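Long-range contacts in putative glucose-6-phosphate 1-epimerase (Salmonella typhimurium, PDB 2HTB), which probably interconverts the alpha and beta anomers of glucose 6-phosphate and related hexose 6-phosphates, as a monomeric mutarotase: residues 51-56 with 156-161; 65-70 with 304-309; 31-36 with 44-49. One frame throughout, in Å; residues are numbered along the deposited sequence.

Interaction 1 of 3, residues 51-56 with 156-161; sequences VKASFA and FKVGKT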
loop_
_atom_site.group_PDB
_atom_site.type_symbol
_atom_site.label_atom_id
_atom_site.label_comp_id
_atom_site.label_asym_id
_atom_site.label_seq_id
_atom_site.Cartn_x
_atom_site.Cartn_y
_atom_site.Cartn_z
ATOM N N VAL A 51 -7.939 10.998 13.366
ATOM C CA VAL A 51 -6.935 10.330 12.522
ATOM C C VAL A 51 -5.795 11.281 12.202
ATOM O O VAL A 51 -6.026 12.506 11.915
ATOM C CB VAL A 51 -7.416 10.115 11.058
ATOM C CG1 VAL A 51 -6.906 8.841 10.454
ATOM C CG2 VAL A 51 -8.902 10.395 10.818
ATOM N N LYS A 52 -4.585 10.731 12.162
ATOM C CA LYS A 52 -3.489 11.390 11.372
ATOM C C LYS A 52 -3.091 10.487 10.207
ATOM O O LYS A 52 -2.793 9.283 10.435
ATOM C CB LYS A 52 -2.247 11.714 12.211
ATOM C CG LYS A 52 -2.548 12.705 13.294
ATOM C CD LYS A 52 -1.264 13.164 14.038
ATOM C CE LYS A 52 -1.525 13.537 15.493
ATOM N NZ LYS A 52 -2.242 14.837 15.510
ATOM N N ALA A 53 -3.095 11.028 8.994
ATOM C CA ALA A 53 -2.715 10.239 7.836
ATOM C C ALA A 53 -1.913 11.194 7.011
ATOM O O ALA A 53 -2.085 12.445 7.137
ATOM C CB ALA A 53 -3.973 9.775 7.013
ATOM N N SER A 54 -1.049 10.616 6.153
ATOM C CA SER A 54 -0.283 11.402 5.218
ATOM C C SER A 54 -0.128 10.694 3.879
ATOM O O SER A 54 -0.077 9.400 3.816
ATOM C CB SER A 54 1.079 11.881 5.836
ATOM O OG SER A 54 2.077 10.869 6.153
ATOM N N PHE A 55 0.007 11.531 2.831
ATOM C CA PHE A 55 0.032 11.071 1.463
ATOM C C PHE A 55 1.079 11.803 0.674
ATOM O O PHE A 55 1.319 12.946 0.927
ATOM C CB PHE A 55 -1.267 11.362 0.724
ATOM C CG PHE A 55 -2.507 10.787 1.348
ATOM C CD1 PHE A 55 -3.117 11.414 2.455
ATOM C CD2 PHE A 55 -3.132 9.673 0.747
ATOM C CE1 PHE A 55 -4.254 10.875 3.001
ATOM C CE2 PHE A 55 -4.314 9.155 1.244
ATOM C CZ PHE A 55 -4.875 9.743 2.390
ATOM N N ALA A 56 1.672 11.139 -0.330
ATOM C CA ALA A 56 2.446 11.802 -1.362
ATOM C C ALA A 56 1.592 11.918 -2.625
ATOM O O ALA A 56 0.989 10.932 -3.100
ATOM C CB ALA A 56 3.682 11.000 -1.636
ATOM N N PHE A 156 -9.763 7.501 -0.856
ATOM C CA PHE A 156 -9.440 7.148 0.519
ATOM C C PHE A 156 -10.481 7.717 1.469
ATOM O O PHE A 156 -10.871 8.891 1.381
ATOM C CB PHE A 156 -8.048 7.745 0.937
ATOM C CG PHE A 156 -6.894 7.285 0.078
ATOM C CD1 PHE A 156 -6.598 7.936 -1.130
ATOM C CD2 PHE A 156 -6.159 6.147 0.421
ATOM C CE1 PHE A 156 -5.521 7.506 -1.941
ATOM C CE2 PHE A 156 -5.105 5.693 -0.400
ATOM C CZ PHE A 156 -4.786 6.378 -1.558
ATOM N N LYS A 157 -10.883 6.916 2.421
ATOM C CA LYS A 157 -11.662 7.424 3.550
ATOM C C LYS A 157 -10.795 7.093 4.766
ATOM O O LYS A 157 -10.623 5.918 5.139
ATOM C CB LYS A 157 -13.052 6.716 3.642
ATOM C CG LYS A 157 -14.072 7.238 2.636
ATOM C CD LYS A 157 -15.195 6.208 2.165
ATOM N N VAL A 158 -10.225 8.102 5.385
ATOM C CA VAL A 158 -9.443 7.791 6.592
ATOM C C VAL A 158 -10.126 8.314 7.846
ATOM O O VAL A 158 -10.568 9.447 7.843
ATOM C CB VAL A 158 -8.027 8.354 6.522
ATOM C CG1 VAL A 158 -7.345 7.787 5.322
ATOM C CG2 VAL A 158 -8.067 9.865 6.406
ATOM N N GLY A 159 -10.267 7.463 8.860
ATOM C CA GLY A 159 -10.637 7.861 10.162
ATOM C C GLY A 159 -10.317 6.792 11.117
ATOM O O GLY A 159 -9.168 6.544 11.345
ATOM N N LYS A 160 -11.300 6.121 11.685
ATOM C CA LYS A 160 -10.983 5.142 12.714
ATOM C C LYS A 160 -10.783 3.898 11.912
ATOM O O LYS A 160 -10.150 2.960 12.353
ATOM C CB LYS A 160 -12.143 4.921 13.702
ATOM C CG LYS A 160 -12.451 6.101 14.710
ATOM C CD LYS A 160 -13.579 5.649 15.748
ATOM C CE LYS A 160 -13.054 5.666 17.273
ATOM N N THR A 161 -11.357 3.840 10.724
ATOM C CA THR A 161 -10.968 2.774 9.826
ATOM C C THR A 161 -10.381 3.442 8.575
ATOM O O THR A 161 -10.384 4.651 8.441
ATOM C CB THR A 161 -12.129 1.913 9.424
ATOM O OG1 THR A 161 -12.926 2.661 8.533
ATOM C CG2 THR A 161 -12.933 1.403 10.612
#
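Phe-55 and Phe-156 form a T-shaped pair where two sheets of the galactose-mutarotase-like beta-sandwich fold pack face to face. The geometry points to sheet-on-sheet packing: strands 51-56 and 156-158 run at 148° with their axes 9.2 Å apart, too far for neighbours in one sheet, and no hydrogen bond joins the two segments. In the aromatic pair the ring planes stand at 73° and the centroids are 4.8 Å apart. Phe-55 supplies the edge. Its CE2 sits over the centre of the Phe-156 ring, with CE2 to Phe-156 CG at 3.4 Å, while CZ leans toward Phe-156 CB. Both CG atoms are anti to their own carbonyl carbons (chi1 of Phe-55 -57°), which sends each ring toward the facing strand, and the two side chains reach across the interface from opposing strands and overlap alongside each other.

Next to the rings, Val-158 packs against the face of strand 51-56 that carries Val-51, Ala-53 and Phe-55. Its CG1 lies 4.3 Å from Phe-55 CZ in an oblique approach, its CG2 meets Ala-53 CB at 4.1 Å, and its CB faces Val-51 CG1, also at 4.1 Å. These three, every second residue of the strand, thus form one apolar row, and all six touching residues are buried.

Around this row, Leu-62 of strand 61-67 touches both phenylalanines, Val-46 of strand 41-48 touches Ala-53, Phe-55 and Val-158, and the Phe-134 ring meets that of Phe-55. At the far end Gly-159 continues the chain past Val-51 into a turn, where Gly-159 N donates to Thr-161 O at 2.8 Å while Gly-159 O accepts a hydrogen bond from Trp-65 NE1.

Interaction 2 of 3, residues 65-70 with 304-309; sequences WKPVGE and ICVAKR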
loop_
_atom_site.group_PDB
_atom_site.type_symbol
_atom_site.label_atom_id
_atom_site.label_comp_id
_atom_site.label_asym_id
_atom_site.label_seq_id
_atom_site.Cartn_x
_atom_site.Cartn_y
_atom_site.Cartn_z
ATOM N N TRP A 65 -0.926 6.210 8.610
ATOM C CA TRP A 65 -2.285 6.138 9.113
ATOM C C TRP A 65 -2.401 5.676 10.570
ATOM O O TRP A 65 -2.042 4.537 10.963
ATOM C CB TRP A 65 -3.251 5.336 8.188
ATOM C CG TRP A 65 -4.660 5.215 8.855
ATOM C CD1 TRP A 65 -5.537 6.271 9.151
ATOM C CD2 TRP A 65 -5.301 4.014 9.336
ATOM N NE1 TRP A 65 -6.686 5.773 9.728
ATOM C CE2 TRP A 65 -6.565 4.410 9.897
ATOM C CE3 TRP A 65 -4.949 2.654 9.344
ATOM C CZ2 TRP A 65 -7.479 3.470 10.483
ATOM C CZ3 TRP A 65 -5.873 1.692 9.927
ATOM C CH2 TRP A 65 -7.114 2.118 10.506
ATOM N N LYS A 66 -2.956 6.600 11.365
ATOM C CA LYS A 66 -2.950 6.428 12.793
ATOM C C LYS A 66 -4.273 6.963 13.271
ATOM O O LYS A 66 -4.464 8.138 13.397
ATOM C CB LYS A 66 -1.763 7.154 13.407
ATOM C CG LYS A 66 -1.556 6.746 14.875
ATOM C CD LYS A 66 -0.397 7.508 15.595
ATOM C CE LYS A 66 -0.949 8.850 16.060
ATOM N NZ LYS A 66 -0.201 9.481 17.200
ATOM N N PRO A 67 -5.196 6.084 13.519
ATOM C CA PRO A 67 -6.447 6.449 14.122
ATOM C C PRO A 67 -6.221 6.817 15.643
ATOM O O PRO A 67 -5.392 6.222 16.336
ATOM C CB PRO A 67 -7.274 5.191 13.952
ATOM C CG PRO A 67 -6.318 4.123 13.875
ATOM C CD PRO A 67 -5.040 4.634 13.363
ATOM N N VAL A 68 -6.901 7.817 16.151
ATOM C CA VAL A 68 -6.579 8.330 17.511
ATOM C C VAL A 68 -6.652 7.248 18.589
ATOM O O VAL A 68 -7.542 6.401 18.585
ATOM C CB VAL A 68 -7.522 9.544 17.966
ATOM C CG1 VAL A 68 -8.904 8.985 18.409
ATOM C CG2 VAL A 68 -6.819 10.428 19.090
ATOM N N GLY A 69 -5.672 7.257 19.485
ATOM C CA GLY A 69 -5.588 6.223 20.516
ATOM C C GLY A 69 -4.885 4.971 20.110
ATOM O O GLY A 69 -4.935 3.960 20.831
ATOM N N GLU A 70 -4.282 4.969 18.916
ATOM C CA GLU A 70 -3.619 3.735 18.435
ATOM C C GLU A 70 -2.119 3.942 18.106
ATOM O O GLU A 70 -1.683 5.087 17.984
ATOM C CB GLU A 70 -4.413 3.148 17.290
ATOM C CG GLU A 70 -5.858 2.852 17.603
ATOM C CD GLU A 70 -6.121 1.536 18.455
ATOM O OE1 GLU A 70 -5.139 0.912 18.997
ATOM O OE2 GLU A 70 -7.354 1.158 18.575
ATOM N N ILE A 304 -9.054 -1.326 6.231
ATOM C CA ILE A 304 -8.200 -1.686 7.398
ATOM C C ILE A 304 -8.832 -1.229 8.675
ATOM O O ILE A 304 -9.226 -0.072 8.708
ATOM C CB ILE A 304 -6.809 -0.970 7.340
ATOM C CG1 ILE A 304 -6.155 -1.196 5.980
ATOM C CG2 ILE A 304 -5.944 -1.397 8.528
ATOM C CD1 ILE A 304 -4.920 -0.390 5.690
ATOM N N CYS A 305 -8.892 -2.102 9.686
ATOM C CA CYS A 305 -9.259 -1.812 11.083
ATOM C C CYS A 305 -8.206 -2.304 12.044
ATOM O O CYS A 305 -7.574 -3.312 11.796
ATOM C CB CYS A 305 -10.526 -2.621 11.487
ATOM S SG CYS A 305 -11.836 -2.415 10.342
ATOM N N VAL A 306 -8.148 -1.692 13.206
ATOM C CA VAL A 306 -7.276 -2.067 14.301
ATOM C C VAL A 306 -8.080 -2.260 15.607
ATOM O O VAL A 306 -9.021 -1.544 15.897
ATOM C CB VAL A 306 -6.326 -0.918 14.769
ATOM C CG1 VAL A 306 -4.962 -1.426 14.931
ATOM C CG2 VAL A 306 -6.324 0.220 13.915
ATOM N N ALA A 307 -7.614 -3.161 16.456
ATOM C CA ALA A 307 -8.213 -3.318 17.770
ATOM C C ALA A 307 -7.114 -3.830 18.714
ATOM O O ALA A 307 -6.439 -4.817 18.404
ATOM C CB ALA A 307 -9.421 -4.252 17.714
ATOM N N LYS A 308 -6.904 -3.120 19.838
ATOM C CA LYS A 308 -5.922 -3.561 20.845
ATOM C C LYS A 308 -6.348 -4.908 21.475
ATOM O O LYS A 308 -7.526 -5.229 21.487
ATOM C CB LYS A 308 -5.686 -2.507 21.911
ATOM C CG LYS A 308 -4.535 -1.552 21.581
ATOM C CD LYS A 308 -4.263 -0.533 22.727
ATOM C CE LYS A 308 -4.432 0.924 22.314
ATOM N NZ LYS A 308 -3.105 1.538 22.402
ATOM N N ARG A 309 -5.352 -5.700 21.896
ATOM C CA ARG A 309 -5.477 -6.887 22.833
ATOM C C ARG A 309 -5.748 -8.288 22.167
ATOM O O ARG A 309 -5.464 -9.415 22.618
ATOM C CB ARG A 309 -6.325 -6.541 24.075
ATOM C CG ARG A 309 -6.449 -7.654 25.093
ATOM C CD ARG A 309 -6.550 -7.145 26.555
ATOM N NE ARG A 309 -6.698 -8.295 27.449
ATOM C CZ ARG A 309 -7.883 -8.829 27.797
ATOM N NH1 ARG A 309 -9.026 -8.285 27.317
ATOM N NH2 ARG A 309 -7.925 -9.895 28.633
ATOM O OXT ARG A 309 -6.197 -8.363 21.028
HETATM O O HOH W 1 -8.197 -0.806 20.190
#
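The strand carrying Trp-65 and Pro-67 crosses the one carrying Ile-304 and Val-306 at -50°, with axes 9.1 Å apart, a separation that fits two stacked sheets and not paired strands. The Trp-65 side chain, its CG placed opposite the backbone N (chi1 176°), extends its six-membered ring between the layers. There CZ3 meets Ile-304 CG2 at 3.4 Å and CH2 approaches Val-306 CG2 at 4.0 Å, both obliquely to the ring. Pro-67 lays its CD over one face of the indole, and its CG reaches Val-306 CG2 at 3.9 Å.

Beyond this apolar part the contact becomes polar. A type II turn from Pro-67 to Glu-70, with Gly-69 at a positive phi of 85°, presents Gly-69 O to Lys-308, whose NZ gives it a weak 3.4 Å hydrogen bond. Glu-70 OE1 stays 4.0 Å from Lys-308 NZ, beyond a salt bridge, so any attraction is probably weak. A water makes the firmer link, donating to Glu-70 OE2 at 2.7 Å and accepting from Lys-308 N at 2.7 Å. Buried at Trp-65 and Ile-304 and reaching the surface at Lys-308, the contact joins two stacked antiparallel sheets of the mutarotase-type beta-sandwich.

Interaction 3 of 3, residues 31-36 with 44-49; sequences PVLSRR and IVVDHP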
loop_
_atom_site.group_PDB
_atom_site.type_symbol
_atom_site.label_atom_id
_atom_site.label_comp_id
_atom_site.label_asym_id
_atom_site.label_seq_id
_atom_site.Cartn_x
_atom_site.Cartn_y
_atom_site.Cartn_z
ATOM N N PRO A 31 -9.366 23.089 7.587
ATOM C CA PRO A 31 -8.751 23.176 8.935
ATOM C C PRO A 31 -7.996 21.929 9.246
ATOM O O PRO A 31 -7.157 21.891 10.129
ATOM C CB PRO A 31 -9.954 23.323 9.912
ATOM C CG PRO A 31 -11.169 22.966 9.073
ATOM C CD PRO A 31 -10.831 23.264 7.608
ATOM N N VAL A 32 -8.290 20.895 8.492
ATOM C CA VAL A 32 -7.652 19.615 8.769
ATOM C C VAL A 32 -6.705 19.095 7.710
ATOM O O VAL A 32 -5.967 18.191 7.995
ATOM C CB VAL A 32 -8.706 18.622 9.128
ATOM C CG1 VAL A 32 -8.382 17.274 8.612
ATOM C CG2 VAL A 32 -8.858 18.605 10.623
ATOM N N LEU A 33 -6.684 19.692 6.525
ATOM C CA LEU A 33 -5.869 19.194 5.425
ATOM C C LEU A 33 -4.920 20.248 4.995
ATOM O O LEU A 33 -5.331 21.466 4.788
ATOM C CB LEU A 33 -6.678 18.909 4.214
ATOM C CG LEU A 33 -7.417 17.629 3.961
ATOM C CD1 LEU A 33 -8.392 17.889 2.721
ATOM C CD2 LEU A 33 -6.399 16.492 3.710
ATOM N N SER A 34 -3.674 19.781 4.832
ATOM C CA SER A 34 -2.655 20.655 4.370
ATOM C C SER A 34 -1.700 19.974 3.459
ATOM O O SER A 34 -1.654 18.766 3.327
ATOM C CB SER A 34 -1.882 21.267 5.517
ATOM O OG SER A 34 -1.370 20.218 6.319
ATOM N N ARG A 35 -0.913 20.823 2.842
ATOM C CA ARG A 35 0.086 20.447 1.952
ATOM C C ARG A 35 1.422 20.942 2.426
ATOM O O ARG A 35 1.580 22.136 2.758
ATOM C CB ARG A 35 -0.192 21.054 0.636
ATOM C CG ARG A 35 0.795 20.603 -0.365
ATOM C CD ARG A 35 0.891 21.731 -1.333
ATOM N NE ARG A 35 2.263 21.846 -1.770
ATOM C CZ ARG A 35 2.757 22.809 -2.525
ATOM N NH1 ARG A 35 1.992 23.837 -2.963
ATOM N NH2 ARG A 35 4.048 22.720 -2.836
ATOM N N ARG A 36 2.377 20.015 2.454
ATOM C CA ARG A 36 3.688 20.181 3.064
ATOM C C ARG A 36 4.732 19.597 2.108
ATOM O O ARG A 36 4.359 19.148 1.021
ATOM C CB ARG A 36 3.667 19.409 4.378
ATOM C CG ARG A 36 2.485 19.723 5.220
ATOM C CD ARG A 36 2.803 19.674 6.666
ATOM N NE ARG A 36 1.589 19.512 7.447
ATOM C CZ ARG A 36 1.593 19.308 8.763
ATOM N NH1 ARG A 36 2.755 19.245 9.438
ATOM N NH2 ARG A 36 0.456 19.152 9.414
ATOM N N ILE A 44 0.225 15.530 1.166
ATOM C CA ILE A 44 -1.050 15.978 1.690
ATOM C C ILE A 44 -1.167 15.295 3.040
ATOM O O ILE A 44 -1.035 14.069 3.146
ATOM C CB ILE A 44 -2.258 15.590 0.744
ATOM C CG1 ILE A 44 -2.573 16.643 -0.370
ATOM C CG2 ILE A 44 -3.553 15.587 1.484
ATOM C CD1 ILE A 44 -1.555 17.401 -0.880
ATOM N N VAL A 45 -1.404 16.084 4.085
ATOM C CA VAL A 45 -1.322 15.610 5.460
ATOM C C VAL A 45 -2.656 15.824 6.180
ATOM O O VAL A 45 -3.272 16.886 6.149
ATOM C CB VAL A 45 -0.280 16.389 6.245
ATOM C CG1 VAL A 45 -0.184 15.811 7.623
ATOM C CG2 VAL A 45 1.093 16.427 5.557
ATOM N N VAL A 46 -3.107 14.795 6.822
ATOM C CA VAL A 46 -4.383 14.842 7.394
ATOM C C VAL A 46 -4.143 14.866 8.893
ATOM O O VAL A 46 -3.722 13.855 9.467
ATOM C CB VAL A 46 -5.109 13.583 6.975
ATOM C CG1 VAL A 46 -6.439 13.348 7.822
ATOM C CG2 VAL A 46 -5.411 13.683 5.504
ATOM N N ASP A 47 -4.386 16.013 9.517
ATOM C CA ASP A 47 -4.311 16.134 10.989
ATOM C C ASP A 47 -5.676 16.390 11.590
ATOM O O ASP A 47 -6.090 17.547 11.675
ATOM C CB ASP A 47 -3.399 17.299 11.410
ATOM C CG ASP A 47 -3.118 17.259 12.894
ATOM O OD1 ASP A 47 -3.844 16.513 13.589
ATOM O OD2 ASP A 47 -2.140 17.914 13.358
ATOM N N HIS A 48 -6.365 15.338 12.003
ATOM C CA HIS A 48 -7.785 15.414 12.290
ATOM C C HIS A 48 -8.107 14.713 13.627
ATOM O O HIS A 48 -7.408 13.764 14.023
ATOM C CB HIS A 48 -8.534 14.811 11.088
ATOM C CG HIS A 48 -10.007 14.527 11.309
ATOM N ND1 HIS A 48 -11.007 15.193 10.610
ATOM C CD2 HIS A 48 -10.635 13.590 12.060
ATOM C CE1 HIS A 48 -12.190 14.736 10.993
ATOM N NE2 HIS A 48 -11.992 13.755 11.855
ATOM N N PRO A 49 -9.179 15.134 14.327
ATOM C CA PRO A 49 -9.329 14.647 15.705
ATOM C C PRO A 49 -9.409 13.151 15.815
ATOM O O PRO A 49 -8.991 12.608 16.842
ATOM C CB PRO A 49 -10.637 15.290 16.160
ATOM C CG PRO A 49 -10.756 16.592 15.302
ATOM C CD PRO A 49 -10.211 16.116 13.947
HETATM O O HOH W 2 -2.782 18.920 8.197
#
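The Arg-36 chain lies roughly perpendicular to the Val-45 side chain, on one face of the antiparallel beta hairpin made by strands 33-38 and 41-48. Arg-36 CG touches Val-45 CG2 at 3.6 Å, and the far end of the chain then brings one face of the guanidinium over Val-45 CG1. Ser-34 helps set that plane: Arg-36 NE donates to Ser-34 OG at 3.2 Å, nearly straight at 162°, with the oxygen lying in the guanidinium plane. With chi1 at 56°, OG lies between the backbone N and carbonyl carbon, on the face shared with Val-45, where NE reaches it. Arg-36 NH1 adds weak bonds to Leu-23 O and Phe-21 O.

The other face bears Leu-33, Arg-35, Ile-44 and Val-46. Leu-33 and Val-46 run alongside each other, with Leu-33 CD2 3.5 Å from Val-46 CG2; the same CD2 also meets Ile-44 CG2, at 3.7 Å. This apolar cluster lies against strands 119-125 and 130-137, through His-123, Leu-120, Leu-132 and Val-130. The aliphatic part of Arg-35 lies by Ile-44 CD1, while its end leads away to salt bridges with Glu-27 and Asp-42.

At the open end of the hairpin Val-32 CG1 comes in at the edge of the His-48 ring, near its plane, and lies 3.5 Å from His-48 CB. Asp-47 pairs with Lys-52.

Backbone bonds set the register. Ser-34 and Val-45 form the hydrogen-bonded pair, Val-45 N reaching Ser-34 O at 2.8 Å and Ser-34 N returning to Val-45 O, while Asp-47 N bonds Val-32 O. Val-45 O carries a second donor, a water at 2.9 Å, and this water also lies 2.7 Å from Ser-34 OG and takes a weak bond from Arg-36 NH2.

From the N terminus, interaction 3 closes first: only seven residues lie between its segments, and it ends before either other contact opens. Strand 41-48 then leads into strand 51-56, whose Ala-53 and Phe-55 bond to Val-46 and Ile-44, placing interactions 3 and 1 side by side in one sheet. Interaction 1 joins 51-56 to 156-161. Interaction 2 opens at 65-70, within that span, but closes only at 304-309, so the two long loops cross. Strands 51-56 and 61-67 are sheet neighbours, as are 162-169, next in the chain after 151-158, and 298-308. Interactions 1 and 2 therefore tie the N-terminal sheet to the sheet that includes the C-terminal strand.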